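Transmembrane oligosaccharyl transferase, putative (Archaeoglobus fulgidus, PDB 3VGP) belongs to the AglB family of membrane proteins, of which this model holds the C-terminal globular domain. Local coordinates at residues E13-S18 with V86-T91; T91-T96 with R135-N140. The protein carries 1 engineered substitution. All coordinates share one frame; numbering follows the deposited sequence.

Contact 1 (E13-S18 with V86-T91)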
# COMPACT_ATOMS: atom_id res chain seq x y z
N GLU A 13 12.82 7.04 -0.00
CA GLU A 13 14.26 7.05 -0.20
C GLU A 13 14.91 5.82 0.44
O GLU A 13 15.88 5.28 -0.09
CB GLU A 13 14.87 8.33 0.40
CG GLU A 13 16.38 8.43 0.25
CD GLU A 13 16.85 8.18 -1.17
OE1 GLU A 13 16.29 8.79 -2.10
OE2 GLU A 13 17.79 7.38 -1.35
N TRP A 14 14.38 5.39 1.58
CA TRP A 14 14.90 4.22 2.27
C TRP A 14 14.66 2.98 1.40
O TRP A 14 15.52 2.10 1.31
CB TRP A 14 14.21 4.03 3.62
CG TRP A 14 14.72 2.86 4.40
CD1 TRP A 14 15.76 2.86 5.29
CD2 TRP A 14 14.23 1.52 4.35
NE1 TRP A 14 15.95 1.59 5.79
CE2 TRP A 14 15.02 0.75 5.24
CE3 TRP A 14 13.20 0.89 3.65
CZ2 TRP A 14 14.82 -0.62 5.43
CZ3 TRP A 14 12.99 -0.47 3.84
CH2 TRP A 14 13.80 -1.21 4.73
N MSE A 15 13.49 2.92 0.77
CA MSE A 15 13.16 1.78 -0.07
C MSE A 15 13.95 1.79 -1.37
O MSE A 15 14.39 0.75 -1.84
CB MSE A 15 11.67 1.75 -0.37
CG MSE A 15 10.81 1.50 0.85
SE MSE A 15 8.95 1.32 0.42
CE MSE A 15 8.53 3.18 0.20
N ARG A 16 14.14 2.97 -1.95
CA ARG A 16 14.90 3.08 -3.19
C ARG A 16 16.31 2.58 -2.93
O ARG A 16 16.87 1.82 -3.72
CB ARG A 16 14.93 4.53 -3.66
N THR A 17 16.88 2.99 -1.80
CA THR A 17 18.22 2.58 -1.42
C THR A 17 18.29 1.07 -1.24
O THR A 17 19.24 0.42 -1.65
CB THR A 17 18.66 3.29 -0.12
OG1 THR A 17 18.75 4.70 -0.35
CG2 THR A 17 20.02 2.77 0.36
N SER A 18 17.25 0.51 -0.62
CA SER A 18 17.21 -0.93 -0.40
C SER A 18 17.05 -1.69 -1.72
O SER A 18 17.57 -2.79 -1.88
CB SER A 18 16.04 -1.28 0.53
OG SER A 18 15.96 -2.68 0.73
N VAL A 86 5.77 -7.53 -5.61
CA VAL A 86 6.02 -6.45 -4.66
C VAL A 86 6.86 -6.92 -3.47
O VAL A 86 6.64 -8.01 -2.94
CB VAL A 86 4.68 -5.88 -4.13
CG1 VAL A 86 4.90 -5.10 -2.84
CG2 VAL A 86 4.05 -4.99 -5.19
N ARG A 87 7.83 -6.10 -3.08
CA ARG A 87 8.68 -6.41 -1.94
C ARG A 87 8.21 -5.63 -0.72
O ARG A 87 8.26 -6.13 0.41
CB ARG A 87 10.14 -6.04 -2.22
CG ARG A 87 11.04 -6.24 -1.01
CD ARG A 87 12.49 -5.95 -1.32
NE ARG A 87 13.34 -6.18 -0.16
CZ ARG A 87 14.65 -5.94 -0.13
NH1 ARG A 87 15.34 -6.18 0.97
NH2 ARG A 87 15.27 -5.48 -1.22
N TYR A 88 7.75 -4.40 -0.96
CA TYR A 88 7.29 -3.54 0.12
C TYR A 88 5.86 -3.06 -0.03
O TYR A 88 5.40 -2.74 -1.13
CB TYR A 88 8.18 -2.31 0.25
CG TYR A 88 9.62 -2.61 0.60
CD1 TYR A 88 9.94 -3.25 1.80
CD2 TYR A 88 10.66 -2.25 -0.25
CE1 TYR A 88 11.27 -3.52 2.14
CE2 TYR A 88 11.99 -2.51 0.07
CZ TYR A 88 12.29 -3.15 1.27
OH TYR A 88 13.59 -3.42 1.61
N VAL A 89 5.16 -3.00 1.10
CA VAL A 89 3.81 -2.48 1.17
C VAL A 89 3.91 -1.35 2.19
O VAL A 89 4.48 -1.53 3.27
CB VAL A 89 2.81 -3.54 1.69
CG1 VAL A 89 1.45 -2.90 1.90
CG2 VAL A 89 2.69 -4.68 0.68
N VAL A 90 3.37 -0.19 1.87
CA VAL A 90 3.48 0.96 2.77
C VAL A 90 2.12 1.50 3.19
O VAL A 90 1.24 1.68 2.36
CB VAL A 90 4.27 2.10 2.10
CG1 VAL A 90 4.56 3.20 3.11
CG2 VAL A 90 5.56 1.56 1.51
N THR A 91 1.98 1.76 4.49
CA THR A 91 0.74 2.30 5.03
C THR A 91 1.03 3.60 5.77
O THR A 91 2.19 3.98 5.94
CB THR A 91 0.06 1.31 6.02
OG1 THR A 91 0.89 1.11 7.17
CG2 THR A 91 -0.18 -0.04 5.34
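Tyr-88 reaches from its strand to helix 6-20 and meets Trp-14, Met-15 and Ser-18 there. The polar contact is at the far end of the ring, where Ser-18 OG and Tyr-88 OH form a short hydrogen bond of 2.6 Å. Ser-18 OG lies close to the plane of the ring, beyond its hydroxyl. That same OG sits over one face of the Arg-87 guanidinium, without a hydrogen bond; the charge of Arg-87 is met by a salt bridge to Glu-160.

The two faces of the ring are covered differently. Trp-14 turns the edge of its six-membered ring to one face of Tyr-88, an offset edge-to-face pair with centroids 5.6 Å apart and planes at 61°. Arg-87 CG lies over the centre of the opposite face.

Apolar packing fills in nearer the strand. The chain of selenomethionine Met-15 runs extended to SE (chi2 -175°), which puts SE 3.7 Å from Tyr-88 CB and 3.6 Å from Val-90 CG2. SE is also 4.7 Å from the Tyr-88 ring centroid, an oblique Met-aromatic contact.

Tyr-88 and Val-90 face the helix, while Val-89, between them, points away and packs on Phe-68 and Phe-69 of helix 58-69. Helix 6-20 running antiparallel (176°) to the strand, with further helix behind, gives this part of the sheet a three-layer helix-sheet-helix build, as in alpha/beta/alpha folds.

Contact 2 (T91-T96 with R135-N140)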
# COMPACT_ATOMS: atom_id res chain seq x y z
N THR A 91 1.98 1.76 4.49
CA THR A 91 0.74 2.30 5.03
C THR A 91 1.03 3.60 5.77
O THR A 91 2.19 3.98 5.94
CB THR A 91 0.06 1.31 6.02
OG1 THR A 91 0.89 1.11 7.17
CG2 THR A 91 -0.18 -0.04 5.34
N ALA A 92 -0.02 4.30 6.18
CA ALA A 92 0.12 5.56 6.91
C ALA A 92 -1.24 5.86 7.54
O ALA A 92 -2.25 5.31 7.12
CB ALA A 92 0.51 6.69 5.96
N ASP A 93 -1.26 6.73 8.55
CA ASP A 93 -2.54 7.03 9.21
C ASP A 93 -3.59 7.51 8.22
O ASP A 93 -4.77 7.17 8.34
CB ASP A 93 -2.37 8.10 10.29
CG ASP A 93 -1.65 7.59 11.52
OD1 ASP A 93 -1.58 6.35 11.72
OD2 ASP A 93 -1.17 8.43 12.32
N GLU A 94 -3.16 8.30 7.23
CA GLU A 94 -4.08 8.86 6.24
C GLU A 94 -4.98 7.88 5.50
O GLU A 94 -6.08 8.25 5.10
CB GLU A 94 -3.31 9.70 5.21
CG GLU A 94 -2.33 8.90 4.35
CD GLU A 94 -1.74 9.72 3.22
OE1 GLU A 94 -0.93 9.17 2.44
OE2 GLU A 94 -2.09 10.92 3.10
N ILE A 95 -4.54 6.64 5.29
CA ILE A 95 -5.39 5.70 4.58
C ILE A 95 -6.22 4.82 5.50
O ILE A 95 -6.89 3.87 5.05
CB ILE A 95 -4.58 4.80 3.59
CG1 ILE A 95 -3.56 3.93 4.34
CG2 ILE A 95 -3.85 5.68 2.59
CD1 ILE A 95 -2.89 2.91 3.43
N THR A 96 -6.20 5.13 6.79
CA THR A 96 -6.96 4.38 7.78
C THR A 96 -8.12 5.22 8.29
O THR A 96 -8.27 6.39 7.90
CB THR A 96 -6.09 3.99 8.98
OG1 THR A 96 -5.91 5.13 9.83
CG2 THR A 96 -4.73 3.50 8.51
N ARG A 135 -5.04 -5.03 9.93
CA ARG A 135 -4.04 -5.93 10.49
C ARG A 135 -2.62 -5.47 10.24
O ARG A 135 -1.71 -5.83 10.98
CB ARG A 135 -4.26 -7.34 9.96
CG ARG A 135 -5.27 -8.12 10.80
CD ARG A 135 -5.79 -9.33 10.07
NE ARG A 135 -6.80 -8.95 9.09
CZ ARG A 135 -7.31 -9.78 8.18
NH1 ARG A 135 -6.89 -11.04 8.13
NH2 ARG A 135 -8.23 -9.35 7.34
N LEU A 136 -2.41 -4.67 9.20
CA LEU A 136 -1.08 -4.14 8.93
C LEU A 136 -0.81 -2.94 9.82
O LEU A 136 0.01 -2.99 10.74
CB LEU A 136 -0.95 -3.71 7.46
CG LEU A 136 -0.86 -4.81 6.39
CD1 LEU A 136 -1.04 -4.22 5.01
CD2 LEU A 136 0.50 -5.48 6.50
N HIS A 137 -1.53 -1.85 9.56
CA HIS A 137 -1.33 -0.61 10.29
C HIS A 137 -1.71 -0.56 11.76
O HIS A 137 -0.98 0.01 12.57
CB HIS A 137 -2.04 0.53 9.56
CG HIS A 137 -1.48 1.88 9.85
ND1 HIS A 137 -0.32 2.35 9.28
CD2 HIS A 137 -1.92 2.87 10.68
CE1 HIS A 137 -0.06 3.56 9.73
NE2 HIS A 137 -1.02 3.90 10.58
N MSE A 138 -2.86 -1.13 12.11
CA MSE A 138 -3.31 -1.10 13.50
C MSE A 138 -2.63 -2.13 14.40
O MSE A 138 -2.50 -1.90 15.60
CB MSE A 138 -4.83 -1.30 13.59
CG MSE A 138 -5.66 -0.44 12.67
SE MSE A 138 -5.14 1.40 12.55
CE MSE A 138 -4.82 1.41 10.67
N GLU A 139 -2.21 -3.25 13.83
CA GLU A 139 -1.57 -4.30 14.62
C GLU A 139 -0.13 -4.59 14.23
O GLU A 139 0.45 -5.58 14.70
CB GLU A 139 -2.37 -5.61 14.51
CG GLU A 139 -3.84 -5.49 14.81
CD GLU A 139 -4.53 -6.83 14.88
OE1 GLU A 139 -4.17 -7.73 14.09
OE2 GLU A 139 -5.44 -6.99 15.72
N ASN A 140 0.45 -3.74 13.39
CA ASN A 140 1.83 -3.92 12.93
C ASN A 140 2.12 -5.32 12.37
O ASN A 140 3.22 -5.85 12.53
CB ASN A 140 2.82 -3.59 14.06
CG ASN A 140 2.90 -2.11 14.35
OD1 ASN A 140 2.64 -1.28 13.48
ND2 ASN A 140 3.29 -1.76 15.57
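His-137 is gripped through both ring nitrogens by the loop that follows strand 88-91, and one of the two bonds is a His-carboxylate hydrogen bond. NE2 of His-137 donates to Asp-93 OD1 over 2.8 Å, nearly straight at 165°. The acceptor lies close to the imidazole plane, but the carboxylate stands almost perpendicular to the ring (85°) and takes the bond on its anti side. At the other nitrogen, Thr-91 OG1 and His-137 ND1 are 2.7 Å apart in a second hydrogen bond, again at the ring edge. Two in-plane partners on different nitrogens fix the rotation of the imidazole.

Contacts around the ring are less directional. Ala-92 O lies above one face, offset toward the rim, and Thr-96 CG2 packs 3.6 Å from His-137 CD2. Behind Thr-91, its CG2 meets Leu-136 CD1 at 4.3 Å, extending the contact one residue back along helix 132-138.

Further out, backbone bonds between Thr-91 and Lys-157 tie the start of the loop to strand 156-161, and Lys-157 NZ also binds His-137 O and Asn-140 OD1. Asp-155 OD2 accepts from Asp-93 N. The short 3-10 turn 93-95 is closed at Asp-93 O, which takes two bonds from Thr-96: one from N at 2.9 Å, and one from OG1, in the carbonyl plane on a lone pair, at 2.8 Å.

The two contacts follow one another along the chain: contact 1 ends on strand 88-91, and contact 2 begins at the last residue of that strand, Thr-91, which belongs to both. They lie about 16 Å apart, centre to centre. Strand 88-91 lies inside the mixed sheet, between 35-36 and 156-161. Contact 1 places helix 6-20 against one face of it, and contact 2 joins the loop leaving its C-terminal end to helix 132-138. They meet directly where Val-89 CG1 packs 4.2 Å from Leu-136 CD1. One short strand thus connects an N-terminal helix with helix 132-138, later in the chain, within a single compact globular domain.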